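Local atomic coordinates of kinesin-like protein Nod (Drosophila melanogaster, PDB entry 3DC4), a protein that binds and hydrolyses ATP as a microtubule-binding kinesin, and is required for segregation of non-exchange chromosomes in meiosis. Residues 226-229 with 234-237; 272-277 with 283-288. One frame throughout, in Å; residues are numbered along the deposited sequence.

How the contacts relate
From the N terminus, the chain of the kinesin motor domain first lays down several strands of its central sheet and the nucleotide-binding loop. Contact 1 then closes a hairpin: strand 220-229 turns through four residues and returns as strand 234-241, which carries the path back into the sheet beside strand 96-101. A partly unmodelled segment follows, then helix 267-279. Contact 2 closes the next loop, where the chain leaves this helix and, three residues beyond its end, folds 283-288 back along it before helix 291-295 and sheet strand 305-312. The two closures come in series, neither nested nor crossed. The centres of contact 1 and contact 2 lie about 23 Å apart, and the two do not touch.

Contact 1 of 2, residues 226-229 with 234-237; sequences IHVK and HSRM
H234 reaches across the strand pair to H227 and K229. Its CB starts on the face of the sheet that bears H227, K229 and R236, and CG stands anti to the backbone N (chi1 177°), which swings the ring over toward strand 226-229. CG and CD2 lie beside the K229 CG methylene, with H234 CD2 3.9 Å from K229 CG; CD2 is also near V228 O at the ring edge. Farther out, H234 CE1 sits 3.7 Å from K229 CE, a CH-pi contact over one face of the imidazole, and H234 ND1 lies under the same K229 CE at 3.9 Å. R236 CZ lies over the opposite face, also offset toward the rim, so that lysine and arginine flank the ring. At the tip, H234 NE2 meets H227 ND1 at 3.0 Å in a nearly straight hydrogen bond (168°), in the plane of both rings at their edges; the planes themselves are turned 40° apart. H227 NE2 bonds to S155 on the neighbouring strand. With an alanine in place of H234, H227 ND1 would probably lose this partner and the K229 and R236 chains the ring between them. On the other face S235 OG packs 3.2 Å from V228 CB and bonds to L90 O, while one water donates to both S235 OG and V228 O. On the same face as V228 and S235, I226 CB and M237 CB meet at 4.1 Å, against helix 127-141. Four backbone bonds close the pairs I226-M237 and V228-S235, among them V228 N to S235 O at 2.9 Å. They alternate with the non-hydrogen-bonded pairs H227-R236 and K229-H234, the pattern of an antiparallel beta hairpin, here built into the central sheet of the kinesin motor domain.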
loop_
_atom_site.group_PDB
_atom_site.type_symbol
_atom_site.label_atom_id
_atom_site.label_comp_id
_atom_site.label_asym_id
_atom_site.label_seq_id
_atom_site.Cartn_x
_atom_site.Cartn_y
_atom_site.Cartn_z
ATOM N N ILE A 226 -9.033 4.389 2.391
ATOM C CA ILE A 226 -9.981 4.515 3.480
ATOM C C ILE A 226 -9.794 5.950 3.957
ATOM O O ILE A 226 -8.706 6.329 4.397
ATOM C CB ILE A 226 -9.655 3.537 4.622
ATOM C CG1 ILE A 226 -9.932 2.105 4.162
ATOM C CG2 ILE A 226 -10.474 3.881 5.862
ATOM C CD1 ILE A 226 -9.652 1.043 5.228
ATOM N N HIS A 227 -10.853 6.745 3.834
ATOM C CA HIS A 227 -10.826 8.147 4.233
ATOM C C HIS A 227 -11.492 8.347 5.585
ATOM O O HIS A 227 -12.590 7.845 5.833
ATOM C CB HIS A 227 -11.567 9.011 3.208
ATOM C CG HIS A 227 -11.000 8.949 1.822
ATOM N ND1 HIS A 227 -10.173 9.928 1.313
ATOM C CD2 HIS A 227 -11.156 8.037 0.833
ATOM C CE1 HIS A 227 -9.845 9.622 0.069
ATOM N NE2 HIS A 227 -10.429 8.480 -0.247
ATOM N N VAL A 228 -10.810 9.084 6.452
ATOM C CA VAL A 228 -11.300 9.413 7.783
ATOM C C VAL A 228 -11.509 10.922 7.728
ATOM O O VAL A 228 -10.545 11.690 7.648
ATOM C CB VAL A 228 -10.247 9.050 8.853
ATOM C CG1 VAL A 228 -10.693 9.529 10.224
ATOM C CG2 VAL A 228 -10.046 7.535 8.875
ATOM N N LYS A 229 -12.773 11.338 7.752
ATOM C CA LYS A 229 -13.124 12.750 7.653
ATOM C C LYS A 229 -13.877 13.339 8.837
ATOM O O LYS A 229 -14.793 12.721 9.376
ATOM C CB LYS A 229 -13.962 12.983 6.389
ATOM C CG LYS A 229 -13.229 12.788 5.069
ATOM C CD LYS A 229 -14.106 13.245 3.906
ATOM C CE LYS A 229 -13.331 13.311 2.596
ATOM N NZ LYS A 229 -14.210 13.766 1.485
ATOM N N HIS A 234 -8.939 15.484 7.646
ATOM C CA HIS A 234 -9.101 14.484 6.600
ATOM C C HIS A 234 -7.801 13.698 6.514
ATOM O O HIS A 234 -6.762 14.233 6.107
ATOM C CB HIS A 234 -9.391 15.157 5.255
ATOM C CG HIS A 234 -9.498 14.205 4.103
ATOM N ND1 HIS A 234 -9.624 14.635 2.800
ATOM C CD2 HIS A 234 -9.506 12.850 4.054
ATOM C CE1 HIS A 234 -9.704 13.589 1.997
ATOM N NE2 HIS A 234 -9.636 12.494 2.733
ATOM N N SER A 235 -7.852 12.436 6.923
ATOM C CA SER A 235 -6.673 11.587 6.863
ATOM C C SER A 235 -7.007 10.417 5.958
ATOM O O SER A 235 -8.163 9.999 5.856
ATOM C CB SER A 235 -6.265 11.105 8.259
ATOM O OG SER A 235 -7.351 10.515 8.951
ATOM N N ARG A 236 -5.991 9.904 5.286
ATOM C CA ARG A 236 -6.193 8.818 4.352
ATOM C C ARG A 236 -5.328 7.612 4.646
ATOM O O ARG A 236 -4.195 7.746 5.104
ATOM C CB ARG A 236 -5.860 9.286 2.930
ATOM C CG ARG A 236 -6.489 10.609 2.481
ATOM C CD ARG A 236 -5.818 11.091 1.185
ATOM N NE ARG A 236 -6.371 12.335 0.648
ATOM C CZ ARG A 236 -6.188 13.537 1.187
ATOM N NH1 ARG A 236 -6.732 14.607 0.617
ATOM N NH2 ARG A 236 -5.464 13.674 2.293
ATOM N N MET A 237 -5.882 6.433 4.399
ATOM C CA MET A 237 -5.116 5.209 4.527
ATOM C C MET A 237 -5.180 4.640 3.123
ATOM O O MET A 237 -6.183 4.054 2.726
ATOM C CB MET A 237 -5.719 4.198 5.509
ATOM C CG MET A 237 -5.038 2.833 5.367
ATOM S SD MET A 237 -4.910 1.851 6.857
ATOM C CE MET A 237 -3.652 2.761 7.806
HETATM O O HOH W 1 -8.805 12.674 10.063
#

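Contact 2 of 2, residues 272-277 with 283-288; sequences NKVVMS and TVIPYR
P286 is the bump of this contact, and the hollow it fills lies on the flank of helix 267-279 between K273, V274 and S277. Its ring enters edge first: P286 CD comes 3.3 Å from S277 OG, and P286 CG rests 4.0 Å from K273 CB and a little farther from V274 CG2. The S277 hydroxyl makes a firm wall for this pocket, because OG, anti to its own carbonyl carbon (chi1 -63°), turns back to donate a 2.8 Å hydrogen bond to K273 O. That oxygen also takes the helical bond from S277 N, the two donors arriving from opposite faces of the carbonyl plane. P286 is the centre of an inverse gamma turn, closed by Y287 N to I285 O at 2.7 Å, and its ring points toward the helix. This bend belongs to the loop that follows the switch II helix of kinesins, a region that in relatives takes part in microtubule binding and probably does so here. Beside the proline, V274 offers a second bump. V274 CG1 sits 3.6 Å from I285 CG2 and 3.8 Å from Y287 CE2, each side chain crossing that of the valine at about a right angle. I285 CG2 in turn lies over the centre of one Y287 ring face, 3.4 Å above its plane, so the methyl sits in the corner where V274 CG1 meets the tyrosine, with the ring face on one side of it and the valine at about a right angle to that direction. The far end of the tyrosine is held by a bond from OH to L300 O, and K273 NZ reaches past the proline to a salt bridge with D289.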
loop_
_atom_site.group_PDB
_atom_site.type_symbol
_atom_site.label_atom_id
_atom_site.label_comp_id
_atom_site.label_asym_id
_atom_site.label_seq_id
_atom_site.Cartn_x
_atom_site.Cartn_y
_atom_site.Cartn_z
ATOM N N ASN A 272 10.515 6.903 -4.784
ATOM C CA ASN A 272 11.804 7.080 -4.134
ATOM C C ASN A 272 12.356 8.472 -4.384
ATOM O O ASN A 272 12.948 9.078 -3.491
ATOM C CB ASN A 272 12.799 6.025 -4.622
ATOM C CG ASN A 272 12.664 4.713 -3.875
ATOM O OD1 ASN A 272 11.865 4.599 -2.945
ATOM N ND2 ASN A 272 13.450 3.716 -4.273
ATOM N N LYS A 273 12.162 8.978 -5.598
ATOM C CA LYS A 273 12.638 10.311 -5.943
ATOM C C LYS A 273 11.928 11.334 -5.064
ATOM O O LYS A 273 12.541 12.285 -4.576
ATOM C CB LYS A 273 12.367 10.607 -7.418
ATOM C CG LYS A 273 13.150 9.731 -8.384
ATOM C CD LYS A 273 13.010 10.227 -9.822
ATOM C CE LYS A 273 13.648 11.601 -9.998
ATOM N NZ LYS A 273 13.309 12.237 -11.303
ATOM N N VAL A 274 10.631 11.129 -4.864
ATOM C CA VAL A 274 9.846 12.024 -4.028
ATOM C C VAL A 274 10.382 11.986 -2.600
ATOM O O VAL A 274 10.579 13.028 -1.975
ATOM C CB VAL A 274 8.355 11.617 -4.026
ATOM C CG1 VAL A 274 7.605 12.379 -2.943
ATOM C CG2 VAL A 274 7.739 11.899 -5.389
ATOM N N VAL A 275 10.616 10.784 -2.083
ATOM C CA VAL A 275 11.129 10.638 -0.724
ATOM C C VAL A 275 12.469 11.354 -0.557
ATOM O O VAL A 275 12.700 12.025 0.447
ATOM C CB VAL A 275 11.301 9.147 -0.350
ATOM C CG1 VAL A 275 11.872 9.022 1.053
ATOM C CG2 VAL A 275 9.955 8.436 -0.435
ATOM N N MET A 276 13.342 11.214 -1.548
ATOM C CA MET A 276 14.653 11.846 -1.505
ATOM C C MET A 276 14.561 13.364 -1.628
ATOM O O MET A 276 15.172 14.096 -0.851
ATOM C CB MET A 276 15.530 11.295 -2.625
ATOM C CG MET A 276 15.880 9.830 -2.466
ATOM S SD MET A 276 16.954 9.260 -3.797
ATOM C CE MET A 276 18.461 10.171 -3.414
ATOM N N SER A 277 13.795 13.824 -2.611
ATOM C CA SER A 277 13.607 15.249 -2.851
ATOM C C SER A 277 13.128 15.970 -1.599
ATOM O O SER A 277 13.520 17.106 -1.342
ATOM C CB SER A 277 12.600 15.463 -3.979
ATOM O OG SER A 277 13.086 14.926 -5.198
ATOM N N THR A 283 12.982 21.818 -2.725
ATOM C CA THR A 283 12.025 22.901 -2.938
ATOM C C THR A 283 11.436 22.802 -4.344
ATOM O O THR A 283 11.104 23.816 -4.958
ATOM C CB THR A 283 12.736 24.192 -3.408
ATOM O OG1 THR A 283 13.746 24.556 -2.459
ATOM C CG2 THR A 283 11.740 25.333 -3.538
ATOM N N VAL A 284 11.301 21.577 -4.845
ATOM C CA VAL A 284 10.380 21.124 -5.879
ATOM C C VAL A 284 10.321 19.598 -5.875
ATOM O O VAL A 284 11.315 18.929 -6.161
ATOM C CB VAL A 284 10.815 21.602 -7.282
ATOM C CG1 VAL A 284 9.736 21.265 -8.301
ATOM C CG2 VAL A 284 11.081 23.099 -7.264
ATOM N N ILE A 285 9.153 19.054 -5.548
ATOM C CA ILE A 285 8.962 17.608 -5.489
ATOM C C ILE A 285 8.426 17.064 -6.809
ATOM O O ILE A 285 7.418 17.545 -7.329
ATOM C CB ILE A 285 7.987 17.238 -4.357
ATOM C CG1 ILE A 285 8.447 17.895 -3.055
ATOM C CG2 ILE A 285 7.929 15.725 -4.189
ATOM C CD1 ILE A 285 7.485 17.721 -1.905
ATOM N N PRO A 286 9.094 16.037 -7.365
ATOM C CA PRO A 286 8.698 15.418 -8.633
ATOM C C PRO A 286 7.423 14.581 -8.561
ATOM O O PRO A 286 7.405 13.425 -8.982
ATOM C CB PRO A 286 9.921 14.586 -9.000
ATOM C CG PRO A 286 10.408 14.133 -7.662
ATOM C CD PRO A 286 10.306 15.392 -6.825
ATOM N N TYR A 287 6.356 15.172 -8.034
ATOM C CA TYR A 287 5.084 14.469 -7.923
ATOM C C TYR A 287 4.549 14.054 -9.292
ATOM O O TYR A 287 4.014 12.955 -9.450
ATOM C CB TYR A 287 4.045 15.348 -7.213
ATOM C CG TYR A 287 4.288 15.535 -5.728
ATOM C CD1 TYR A 287 4.429 16.807 -5.176
ATOM C CD2 TYR A 287 4.357 14.432 -4.869
ATOM C CE1 TYR A 287 4.634 16.978 -3.808
ATOM C CE2 TYR A 287 4.563 14.592 -3.501
ATOM C CZ TYR A 287 4.700 15.867 -2.976
ATOM O OH TYR A 287 4.910 16.039 -1.626
ATOM N N ARG A 288 4.700 14.927 -10.284
ATOM C CA ARG A 288 4.199 14.635 -11.623
ATOM C C ARG A 288 5.051 13.666 -12.433
ATOM O O ARG A 288 4.770 13.419 -13.606
ATOM C CB ARG A 288 3.989 15.938 -12.402
ATOM C CG ARG A 288 2.838 16.770 -11.861
ATOM C CD ARG A 288 2.396 17.834 -12.847
ATOM N NE ARG A 288 1.152 18.478 -12.428
ATOM C CZ ARG A 288 0.451 19.316 -13.187
ATOM N NH1 ARG A 288 0.872 19.613 -14.410
ATOM N NH2 ARG A 288 -0.670 19.853 -12.724
#